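Local coordinates for proton-dependent oligopeptide transporter family protein (Xanthomonas campestris, PDB 6EI3) that probably carries short peptides across the membrane of its bacterium coupled to proton movement, as a POT-family member of the Major Facilitator Superfamily, at residues Val314-Gly317 against Arg318-Met322; Cys13-Phe16 against Ser17-Met21; Gln424-Pro427 against Ser428-Gly431; Gly66-Ala69 against Asp70-Gly74. One frame throughout, in Å; residues are numbered along the deposited sequence.

Interaction 1: residues Val314-Gly317 against Arg318-Met322; sequences VLQG and REMRM
At its C-terminal end, helix 312-317 runs out through a type I beta turn, Gly317 to Met320, into the loop that leads on to helix 334-357. Arg318 N still makes an alpha-helical bond, reaching Val314 O over 3.0 Å nearly in line with the carbonyl. The next two steps are tighter, each joining residues three apart. Glu319 N meets Gln316 O at 3.0 Å, and Met320 N closes the turn on Gly317 O from well above the carbonyl plane, 61° out of it. Met320 then folds back: with CG beside its own backbone N (chi1 -62°), its SD reaches Gly317 CA at 3.9 Å and lies across CG of Gln316. The Gln316 amide works elsewhere, NE2 giving to Val381 O and Gln385 OE1 while OE1 takes from Gln399 NE2, which ties the helix end to helix 363-389 and to the loop holding Gln399. Met322 bends round until its CE touches Gly317 O, 3.3 Å away. A water joins the polar ends: it donates to Leu315 O at 2.6 Å and to Glu319 OE2, and accepts from Arg318 NH1 at 2.8 Å. Directly, Arg318 NH1 and Glu319 OE2 form only a long salt bridge, 3.8 Å, the oxygen lying well out of the guanidinium plane. Alpha bonding giving way to three-residue steps and a type I turn is a common way for a helix to end.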
loop_
_atom_site.group_PDB
_atom_site.type_symbol
_atom_site.label_atom_id
_atom_site.label_comp_id
_atom_site.label_asym_id
_atom_site.label_seq_id
_atom_site.Cartn_x
_atom_site.Cartn_y
_atom_site.Cartn_z
ATOM N N VAL A 314 -4.028 11.730 12.276
ATOM C CA VAL A 314 -3.808 13.181 12.105
ATOM C C VAL A 314 -4.980 13.945 12.709
ATOM O O VAL A 314 -4.767 14.911 13.453
ATOM C CB VAL A 314 -3.527 13.596 10.631
ATOM C CG1 VAL A 314 -3.591 15.110 10.464
ATOM C CG2 VAL A 314 -2.175 13.063 10.156
ATOM N N LEU A 315 -6.215 13.492 12.409
ATOM C CA LEU A 315 -7.451 14.104 12.903
ATOM C C LEU A 315 -7.505 14.058 14.422
ATOM O O LEU A 315 -8.005 14.987 15.035
ATOM C CB LEU A 315 -8.680 13.423 12.285
ATOM C CG LEU A 315 -8.857 13.648 10.780
ATOM C CD1 LEU A 315 -9.882 12.687 10.184
ATOM C CD2 LEU A 315 -9.153 15.147 10.444
ATOM N N GLN A 316 -6.992 12.980 15.027
ATOM C CA GLN A 316 -6.888 12.865 16.481
ATOM C C GLN A 316 -5.841 13.872 16.973
ATOM O O GLN A 316 -6.122 14.641 17.883
ATOM C CB GLN A 316 -6.478 11.439 16.917
ATOM C CG GLN A 316 -6.356 11.322 18.438
ATOM C CD GLN A 316 -5.898 9.970 18.906
ATOM O OE1 GLN A 316 -4.751 9.583 18.721
ATOM N NE2 GLN A 316 -6.761 9.268 19.605
ATOM N N GLY A 317 -4.656 13.852 16.361
ATOM C CA GLY A 317 -3.536 14.722 16.714
ATOM C C GLY A 317 -3.886 16.197 16.817
ATOM O O GLY A 317 -3.433 16.887 17.731
ATOM N N ARG A 318 -4.736 16.680 15.895
ATOM C CA ARG A 318 -5.195 18.077 15.817
ATOM C C ARG A 318 -5.898 18.549 17.087
ATOM O O ARG A 318 -5.854 19.734 17.381
ATOM C CB ARG A 318 -6.143 18.257 14.619
ATOM C CG ARG A 318 -5.438 18.214 13.252
ATOM C CD ARG A 318 -6.418 18.556 12.134
ATOM N NE ARG A 318 -6.825 19.968 12.169
ATOM C CZ ARG A 318 -8.057 20.394 12.435
ATOM N NH1 ARG A 318 -9.036 19.526 12.665
ATOM N NH2 ARG A 318 -8.328 21.689 12.442
ATOM N N GLU A 319 -6.557 17.635 17.820
ATOM C CA GLU A 319 -7.276 17.960 19.053
ATOM C C GLU A 319 -6.417 17.759 20.310
ATOM O O GLU A 319 -6.904 17.941 21.413
ATOM C CB GLU A 319 -8.585 17.148 19.148
ATOM C CG GLU A 319 -9.504 17.284 17.938
ATOM C CD GLU A 319 -9.977 18.680 17.574
ATOM O OE1 GLU A 319 -10.392 19.432 18.488
ATOM O OE2 GLU A 319 -9.955 19.014 16.366
ATOM N N MET A 320 -5.155 17.364 20.147
ATOM C CA MET A 320 -4.264 17.116 21.281
ATOM C C MET A 320 -3.418 18.353 21.630
ATOM O O MET A 320 -3.290 19.236 20.794
ATOM C CB MET A 320 -3.392 15.888 20.982
ATOM C CG MET A 320 -4.226 14.631 20.793
ATOM S SD MET A 320 -3.252 13.191 20.343
ATOM C CE MET A 320 -2.751 12.621 22.012
ATOM N N ARG A 321 -2.869 18.434 22.859
ATOM C CA ARG A 321 -2.038 19.588 23.255
ATOM C C ARG A 321 -0.672 19.521 22.580
ATOM O O ARG A 321 -0.085 18.451 22.451
ATOM C CB ARG A 321 -1.822 19.650 24.776
ATOM C CG ARG A 321 -3.071 19.772 25.634
ATOM C CD ARG A 321 -2.703 20.185 27.059
ATOM N NE ARG A 321 -1.908 19.176 27.776
ATOM C CZ ARG A 321 -0.605 19.278 28.035
ATOM N NH1 ARG A 321 0.081 20.342 27.629
ATOM N NH2 ARG A 321 0.023 18.314 28.696
ATOM N N MET A 322 -0.157 20.672 22.169
ATOM C CA MET A 322 1.140 20.774 21.498
ATOM C C MET A 322 1.633 22.223 21.548
ATOM O O MET A 322 0.801 23.121 21.696
ATOM C CB MET A 322 1.023 20.293 20.027
ATOM C CG MET A 322 0.240 21.235 19.115
ATOM S SD MET A 322 -0.071 20.487 17.505
ATOM C CE MET A 322 -1.350 19.377 17.931
HETATM O O HOH W 1 -9.253 17.052 13.972
#

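Interaction 2: residues Cys13-Phe16 against Ser17-Met21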
loop_
_atom_site.group_PDB
_atom_site.type_symbol
_atom_site.label_atom_id
_atom_site.label_comp_id
_atom_site.label_asym_id
_atom_site.label_seq_id
_atom_site.Cartn_x
_atom_site.Cartn_y
_atom_site.Cartn_z
ATOM N N CYS A 13 13.843 12.710 -5.150
ATOM C CA CYS A 13 12.887 13.813 -5.315
ATOM C C CYS A 13 11.451 13.345 -5.365
ATOM O O CYS A 13 10.614 13.956 -4.696
ATOM C CB CYS A 13 13.240 14.678 -6.515
ATOM S SG CYS A 13 14.875 15.433 -6.414
ATOM N N GLU A 14 11.163 12.244 -6.113
ATOM C CA GLU A 14 9.798 11.716 -6.213
ATOM C C GLU A 14 9.273 11.214 -4.859
ATOM O O GLU A 14 8.120 11.453 -4.541
ATOM C CB GLU A 14 9.688 10.623 -7.312
ATOM C CG GLU A 14 8.277 10.055 -7.507
ATOM C CD GLU A 14 7.814 8.999 -6.516
ATOM O OE1 GLU A 14 8.683 8.300 -5.960
ATOM O OE2 GLU A 14 6.592 8.888 -6.267
ATOM N N ARG A 15 10.097 10.508 -4.077
ATOM C CA ARG A 15 9.665 9.985 -2.781
ATOM C C ARG A 15 9.414 11.109 -1.779
ATOM O O ARG A 15 8.430 11.056 -1.044
ATOM C CB ARG A 15 10.653 8.927 -2.210
ATOM C CG ARG A 15 10.674 7.572 -2.980
ATOM C CD ARG A 15 9.469 6.657 -2.720
ATOM N NE ARG A 15 8.309 7.089 -3.509
ATOM C CZ ARG A 15 7.041 6.803 -3.242
ATOM N NH1 ARG A 15 6.729 6.034 -2.204
ATOM N NH2 ARG A 15 6.071 7.283 -4.016
ATOM N N PHE A 16 10.295 12.115 -1.744
ATOM C CA PHE A 16 10.117 13.241 -0.828
ATOM C C PHE A 16 8.805 13.956 -1.193
ATOM O O PHE A 16 8.009 14.287 -0.310
ATOM C CB PHE A 16 11.318 14.211 -0.884
ATOM C CG PHE A 16 11.270 15.320 0.157
ATOM C CD1 PHE A 16 10.432 16.416 -0.006
ATOM C CD2 PHE A 16 12.069 15.267 1.293
ATOM C CE1 PHE A 16 10.395 17.449 0.949
ATOM C CE2 PHE A 16 12.033 16.299 2.243
ATOM C CZ PHE A 16 11.192 17.376 2.066
ATOM N N SER A 17 8.588 14.169 -2.498
ATOM C CA SER A 17 7.402 14.813 -3.044
ATOM C C SER A 17 6.114 14.053 -2.674
ATOM O O SER A 17 5.140 14.663 -2.229
ATOM C CB SER A 17 7.538 14.932 -4.558
ATOM O OG SER A 17 6.369 15.463 -5.151
ATOM N N PHE A 18 6.114 12.734 -2.854
ATOM C CA PHE A 18 4.940 11.909 -2.562
ATOM C C PHE A 18 4.551 12.016 -1.106
ATOM O O PHE A 18 3.402 12.322 -0.816
ATOM C CB PHE A 18 5.169 10.433 -2.941
ATOM C CG PHE A 18 3.970 9.569 -2.604
ATOM C CD1 PHE A 18 2.897 9.468 -3.483
ATOM C CD2 PHE A 18 3.895 8.897 -1.385
ATOM C CE1 PHE A 18 1.760 8.719 -3.142
ATOM C CE2 PHE A 18 2.769 8.129 -1.055
ATOM C CZ PHE A 18 1.706 8.050 -1.932
ATOM N N TYR A 19 5.495 11.732 -0.196
ATOM C CA TYR A 19 5.217 11.771 1.239
ATOM C C TYR A 19 4.819 13.160 1.703
ATOM O O TYR A 19 3.952 13.293 2.560
ATOM C CB TYR A 19 6.416 11.234 2.030
ATOM C CG TYR A 19 6.534 9.727 1.921
ATOM C CD1 TYR A 19 5.605 8.892 2.533
ATOM C CD2 TYR A 19 7.561 9.138 1.193
ATOM C CE1 TYR A 19 5.704 7.502 2.431
ATOM C CE2 TYR A 19 7.679 7.752 1.093
ATOM C CZ TYR A 19 6.743 6.936 1.712
ATOM O OH TYR A 19 6.850 5.569 1.635
ATOM N N GLY A 20 5.462 14.168 1.112
ATOM C CA GLY A 20 5.207 15.579 1.371
ATOM C C GLY A 20 3.772 15.946 1.080
ATOM O O GLY A 20 3.107 16.493 1.957
ATOM N N MET A 21 3.249 15.586 -0.107
ATOM C CA MET A 21 1.845 15.904 -0.389
ATOM C C MET A 21 0.862 14.985 0.384
ATOM O O MET A 21 -0.115 15.474 0.942
ATOM C CB MET A 21 1.538 15.976 -1.912
ATOM C CG MET A 21 1.260 14.655 -2.628
ATOM S SD MET A 21 -0.391 13.893 -2.417
ATOM C CE MET A 21 -1.401 15.278 -2.391
HETATM O O HOH W 2 7.984 4.228 -0.446
#
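Arg15 lies beside Phe18 and reaches across to Tyr19, one helical turn on, in the ExxER motif of POT transporters, which sits on the first transmembrane helix and is linked in this family to proton coupling; Glu14 and Arg15 are its last two residues. The Arg15 chain bends at chi2 and again at chi3, and this double fold turns the guanidinium forward along the helix, towards Phe18. There it runs alongside the Phe18 ring, the two planes only 22° apart, with NH2 at 3.4 Å from Phe18 CG. Against Tyr19 it is turned much more steeply, 65° between planes, and NH1 approaches Tyr19 CE2 to 3.8 Å.

Glu14 fixes the guanidinium. Its CG lies opposite the backbone N (chi1 -178°) and the chain then bends at chi2, so the carboxylate comes side-on to its neighbour. Arg15 NE gives to Glu14 OE1 at 2.8 Å, and Arg15 NH2 gives to the syn lone pair of Glu14 OE2 at the same 2.8 Å, almost straight and in the guanidinium plane. Glu14 OE2 is also hydrogen-bonded to Tyr86 OH on helix 62-95, which gives that oxygen two partners. The third guanidinium nitrogen is met by water.

Ser17 turns its OG to Pro175 O on helix 168-188, and Tyr19 packs on Ile148 of helix 137-165. Phe18 CD2 stands over the centre of the Tyr19 ring, 4.2 Å above its plane, while the water that accepts from Arg15 NH1 at 2.8 Å lies 2.7 Å from Tyr19 OH.

Interaction 3: residues Gln424-Pro427 against Ser428-Gly431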
loop_
_atom_site.group_PDB
_atom_site.type_symbol
_atom_site.label_atom_id
_atom_site.label_comp_id
_atom_site.label_asym_id
_atom_site.label_seq_id
_atom_site.Cartn_x
_atom_site.Cartn_y
_atom_site.Cartn_z
ATOM N N GLN A 424 8.882 -18.271 -1.693
ATOM C CA GLN A 424 7.911 -19.358 -1.959
ATOM C C GLN A 424 7.449 -19.445 -3.407
ATOM O O GLN A 424 7.050 -20.498 -3.857
ATOM C CB GLN A 424 6.659 -19.207 -1.047
ATOM C CG GLN A 424 6.966 -19.076 0.447
ATOM C CD GLN A 424 7.580 -20.346 0.983
ATOM O OE1 GLN A 424 6.960 -21.411 0.984
ATOM N NE2 GLN A 424 8.832 -20.272 1.387
ATOM N N ALA A 425 7.420 -18.337 -4.104
ATOM C CA ALA A 425 6.948 -18.307 -5.486
ATOM C C ALA A 425 8.143 -18.453 -6.448
ATOM O O ALA A 425 9.274 -18.187 -6.028
ATOM C CB ALA A 425 6.228 -16.988 -5.727
ATOM N N PRO A 426 7.951 -18.866 -7.727
ATOM C CA PRO A 426 9.113 -18.981 -8.638
ATOM C C PRO A 426 9.752 -17.618 -8.906
ATOM O O PRO A 426 9.004 -16.655 -9.103
ATOM C CB PRO A 426 8.503 -19.552 -9.925
ATOM C CG PRO A 426 7.192 -20.080 -9.544
ATOM C CD PRO A 426 6.702 -19.252 -8.410
ATOM N N PRO A 427 11.104 -17.478 -8.884
ATOM C CA PRO A 427 11.716 -16.147 -9.109
ATOM C C PRO A 427 11.335 -15.471 -10.432
ATOM O O PRO A 427 11.327 -14.247 -10.510
ATOM C CB PRO A 427 13.219 -16.422 -8.995
ATOM C CG PRO A 427 13.299 -17.629 -8.128
ATOM C CD PRO A 427 12.142 -18.482 -8.585
ATOM N N SER A 428 10.952 -16.260 -11.440
ATOM C CA SER A 428 10.494 -15.768 -12.737
ATOM C C SER A 428 9.107 -15.114 -12.635
ATOM O O SER A 428 8.730 -14.348 -13.527
ATOM C CB SER A 428 10.447 -16.909 -13.746
ATOM O OG SER A 428 9.533 -17.902 -13.312
ATOM N N MET A 429 8.344 -15.441 -11.568
ATOM C CA MET A 429 6.999 -14.905 -11.318
ATOM C C MET A 429 6.982 -13.779 -10.264
ATOM O O MET A 429 5.920 -13.488 -9.716
ATOM C CB MET A 429 6.026 -16.039 -10.938
ATOM C CG MET A 429 5.619 -16.904 -12.101
ATOM S SD MET A 429 4.391 -18.148 -11.640
ATOM C CE MET A 429 4.311 -19.087 -13.142
ATOM N N LYS A 430 8.145 -13.122 -10.017
ATOM C CA LYS A 430 8.341 -12.026 -9.050
ATOM C C LYS A 430 7.443 -10.809 -9.303
ATOM O O LYS A 430 7.083 -10.097 -8.353
ATOM C CB LYS A 430 9.804 -11.563 -9.040
ATOM C CG LYS A 430 10.728 -12.331 -8.111
ATOM C CD LYS A 430 12.161 -11.844 -8.309
ATOM C CE LYS A 430 13.200 -12.839 -7.866
ATOM N NZ LYS A 430 14.554 -12.476 -8.355
ATOM N N GLY A 431 7.143 -10.557 -10.581
ATOM C CA GLY A 431 6.296 -9.452 -11.014
ATOM C C GLY A 431 4.861 -9.621 -10.564
ATOM O O GLY A 431 4.203 -8.642 -10.205
#
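The flat group that bonds across this contact is the peptide carbonyl of Pro426: Met429 N gives to Pro426 O at 2.8 Å from above the carbonyl plane, 50° out of it. Two puckered pyrrolidine rings flank it. That of Pro426 takes Met429 CB over one face, with Pro426 CD the nearest ring atom to it at 4.1 Å. On that same side but out past the rim, Met429 SD comes to 4.0 Å from Pro426 CG, and Ser428 OG lies 3.9 Å from Pro426 CB. The Pro427 ring is met at its rim instead, where Lys430 CE approaches Pro427 CB to 3.8 Å.

The torsions of Met429 and Lys430 bring them there. Met429 carries CG beside its backbone N (chi1 -74°) and is extended from there, which brings its sulfur to the rim of the Pro426 ring. Lys430 is likewise extended beyond CG and runs alongside the Pro427 carbonyl, its CG 3.1 Å from Pro427 O and its CD and CE also close to that oxygen.

This is the connection between helix 400-424 and helix 430-456. Ala425 leaves the first helix, Pro427 and Ser428 make a tight 3-10 step, and Met429 occupies the N-cap position of the second. Proline suits such a start because it has no N-H in need of an acceptor. The bond from Lys430 N to Pro427 O that follows is weak, at 3.4 Å.

Met429 packs on Val286 and Leu289 of helix 281-306, and Pro426 shares Leu289. Pro427 touches Asn502 and Arg504 of the C-terminal tail.

Interaction 4: residues Gly66-Ala69 against Asp70-Gly74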
loop_
_atom_site.group_PDB
_atom_site.type_symbol
_atom_site.label_atom_id
_atom_site.label_comp_id
_atom_site.label_asym_id
_atom_site.label_seq_id
_atom_site.Cartn_x
_atom_site.Cartn_y
_atom_site.Cartn_z
ATOM N N GLY A 66 2.870 -1.394 -15.317
ATOM C CA GLY A 66 3.602 -2.619 -15.646
ATOM C C GLY A 66 3.195 -3.212 -16.982
ATOM O O GLY A 66 4.056 -3.634 -17.764
ATOM N N TRP A 67 1.877 -3.209 -17.266
ATOM C CA TRP A 67 1.305 -3.728 -18.515
ATOM C C TRP A 67 1.761 -2.884 -19.701
ATOM O O TRP A 67 2.290 -3.443 -20.650
ATOM C CB TRP A 67 -0.241 -3.806 -18.431
ATOM C CG TRP A 67 -0.910 -4.362 -19.662
ATOM C CD1 TRP A 67 -0.890 -5.659 -20.092
ATOM C CD2 TRP A 67 -1.728 -3.643 -20.596
ATOM N NE1 TRP A 67 -1.637 -5.787 -21.244
ATOM C CE2 TRP A 67 -2.144 -4.562 -21.586
ATOM C CE3 TRP A 67 -2.130 -2.303 -20.707
ATOM C CZ2 TRP A 67 -2.972 -4.188 -22.652
ATOM C CZ3 TRP A 67 -2.938 -1.932 -21.770
ATOM C CH2 TRP A 67 -3.347 -2.867 -22.732
ATOM N N LEU A 68 1.611 -1.545 -19.633
ATOM C CA LEU A 68 2.047 -0.653 -20.719
ATOM C C LEU A 68 3.546 -0.775 -21.003
ATOM O O LEU A 68 3.944 -0.862 -22.159
ATOM C CB LEU A 68 1.665 0.806 -20.451
ATOM C CG LEU A 68 0.169 1.119 -20.386
ATOM C CD1 LEU A 68 -0.056 2.554 -19.919
ATOM C CD2 LEU A 68 -0.523 0.855 -21.749
ATOM N N ALA A 69 4.359 -0.831 -19.946
ATOM C CA ALA A 69 5.815 -0.961 -20.079
ATOM C C ALA A 69 6.217 -2.320 -20.670
ATOM O O ALA A 69 6.974 -2.358 -21.629
ATOM C CB ALA A 69 6.493 -0.746 -18.728
ATOM N N ASP A 70 5.700 -3.424 -20.110
ATOM C CA ASP A 70 6.048 -4.771 -20.550
ATOM C C ASP A 70 5.495 -5.178 -21.888
ATOM O O ASP A 70 6.087 -6.043 -22.533
ATOM C CB ASP A 70 5.665 -5.827 -19.502
ATOM C CG ASP A 70 6.486 -5.751 -18.229
ATOM O OD1 ASP A 70 7.600 -5.168 -18.268
ATOM O OD2 ASP A 70 6.028 -6.288 -17.199
ATOM N N ARG A 71 4.361 -4.608 -22.300
ATOM C CA ARG A 71 3.745 -5.060 -23.543
ATOM C C ARG A 71 3.869 -4.074 -24.676
ATOM O O ARG A 71 3.649 -4.479 -25.813
ATOM C CB ARG A 71 2.268 -5.482 -23.329
ATOM C CG ARG A 71 2.100 -6.653 -22.350
ATOM C CD ARG A 71 2.515 -7.999 -22.936
ATOM N NE ARG A 71 3.109 -8.888 -21.931
ATOM C CZ ARG A 71 4.384 -9.280 -21.919
ATOM N NH1 ARG A 71 5.228 -8.858 -22.858
ATOM N NH2 ARG A 71 4.823 -10.097 -20.972
ATOM N N PHE A 72 4.229 -2.802 -24.411
ATOM C CA PHE A 72 4.305 -1.853 -25.523
ATOM C C PHE A 72 5.498 -0.901 -25.564
ATOM O O PHE A 72 6.124 -0.775 -26.616
ATOM C CB PHE A 72 3.014 -0.993 -25.605
ATOM C CG PHE A 72 1.713 -1.761 -25.670
ATOM C CD1 PHE A 72 1.296 -2.356 -26.855
ATOM C CD2 PHE A 72 0.921 -1.914 -24.539
ATOM C CE1 PHE A 72 0.100 -3.090 -26.909
ATOM C CE2 PHE A 72 -0.281 -2.634 -24.593
ATOM C CZ PHE A 72 -0.683 -3.218 -25.777
ATOM N N PHE A 73 5.757 -0.151 -24.474
ATOM C CA PHE A 73 6.697 0.946 -24.579
ATOM C C PHE A 73 8.036 0.813 -23.893
ATOM O O PHE A 73 8.883 1.682 -24.094
ATOM C CB PHE A 73 6.024 2.237 -24.080
ATOM C CG PHE A 73 4.624 2.474 -24.603
ATOM C CD1 PHE A 73 4.407 2.798 -25.936
ATOM C CD2 PHE A 73 3.529 2.446 -23.742
ATOM C CE1 PHE A 73 3.114 3.061 -26.409
ATOM C CE2 PHE A 73 2.235 2.698 -24.218
ATOM C CZ PHE A 73 2.040 3.013 -25.544
ATOM N N GLY A 74 8.224 -0.201 -23.067
ATOM C CA GLY A 74 9.461 -0.283 -22.304
ATOM C C GLY A 74 9.353 0.647 -21.101
ATOM O O GLY A 74 8.477 1.508 -21.049
HETATM O O HOH W 3 9.167 -3.447 -20.096
#
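Trp67 holds CG opposite its backbone N (chi1 -179°) and Phe72 holds CG beside its own (chi1 -54°), which brings the two rings together on the helix surface. The pair is T-shaped, the edge of Phe72 pointing at the Trp67 face with the planes 84° apart. Phe72 CE2 approaches Trp67 CH2 to 3.6 Å, towards the rim of the indole. Phe73 lies alongside Leu68, with Phe73 CD2 4.1 Å from Leu68 CB, and has Phe72 CB over the centre of one face.

The backbone beneath widens into a pi-type turn. Leu68 O accepts twice, from Phe72 N and from Phe73 N at 3.0 Å, the latter five residues on; Gly74 N likewise reaches Ala69 O at 2.9 Å, on a lone pair. Gly74 takes up a positive phi, where a side chain would run into the carbonyl before it.

The sequence, with its Asp-Arg pair and closing glycine, matches motif A of the Major Facilitator Superfamily. Arg71 bends away to give NH1 to Pro199 O, near Lys201. Within helix 62-95 Leu68 rests on Phe82 and Ala69 on Thr78, and Ala69 also touches Leu120, between helices 100-117 and 121-127.

In the fold
From the N terminus the order is interaction 2, interaction 4, interaction 1, interaction 3. All are local and follow one another in series, so none nests in or crosses another, and none closes a long loop. Residues 13-21 belong to helix 4-22 and face helices 40-60, 62-95, 137-165 and 168-188. Residues 66-74 sit near the start of helix 62-95, whose later part carries the tyrosine that interaction 2 uses. Interaction 1 ends helix 312-317; interaction 3 bridges helices 400-424 and 430-456. Interactions 3 and 4 are neighbours, nearest atoms about 7 Å apart, while interaction 1 lies across the chain's centre from both.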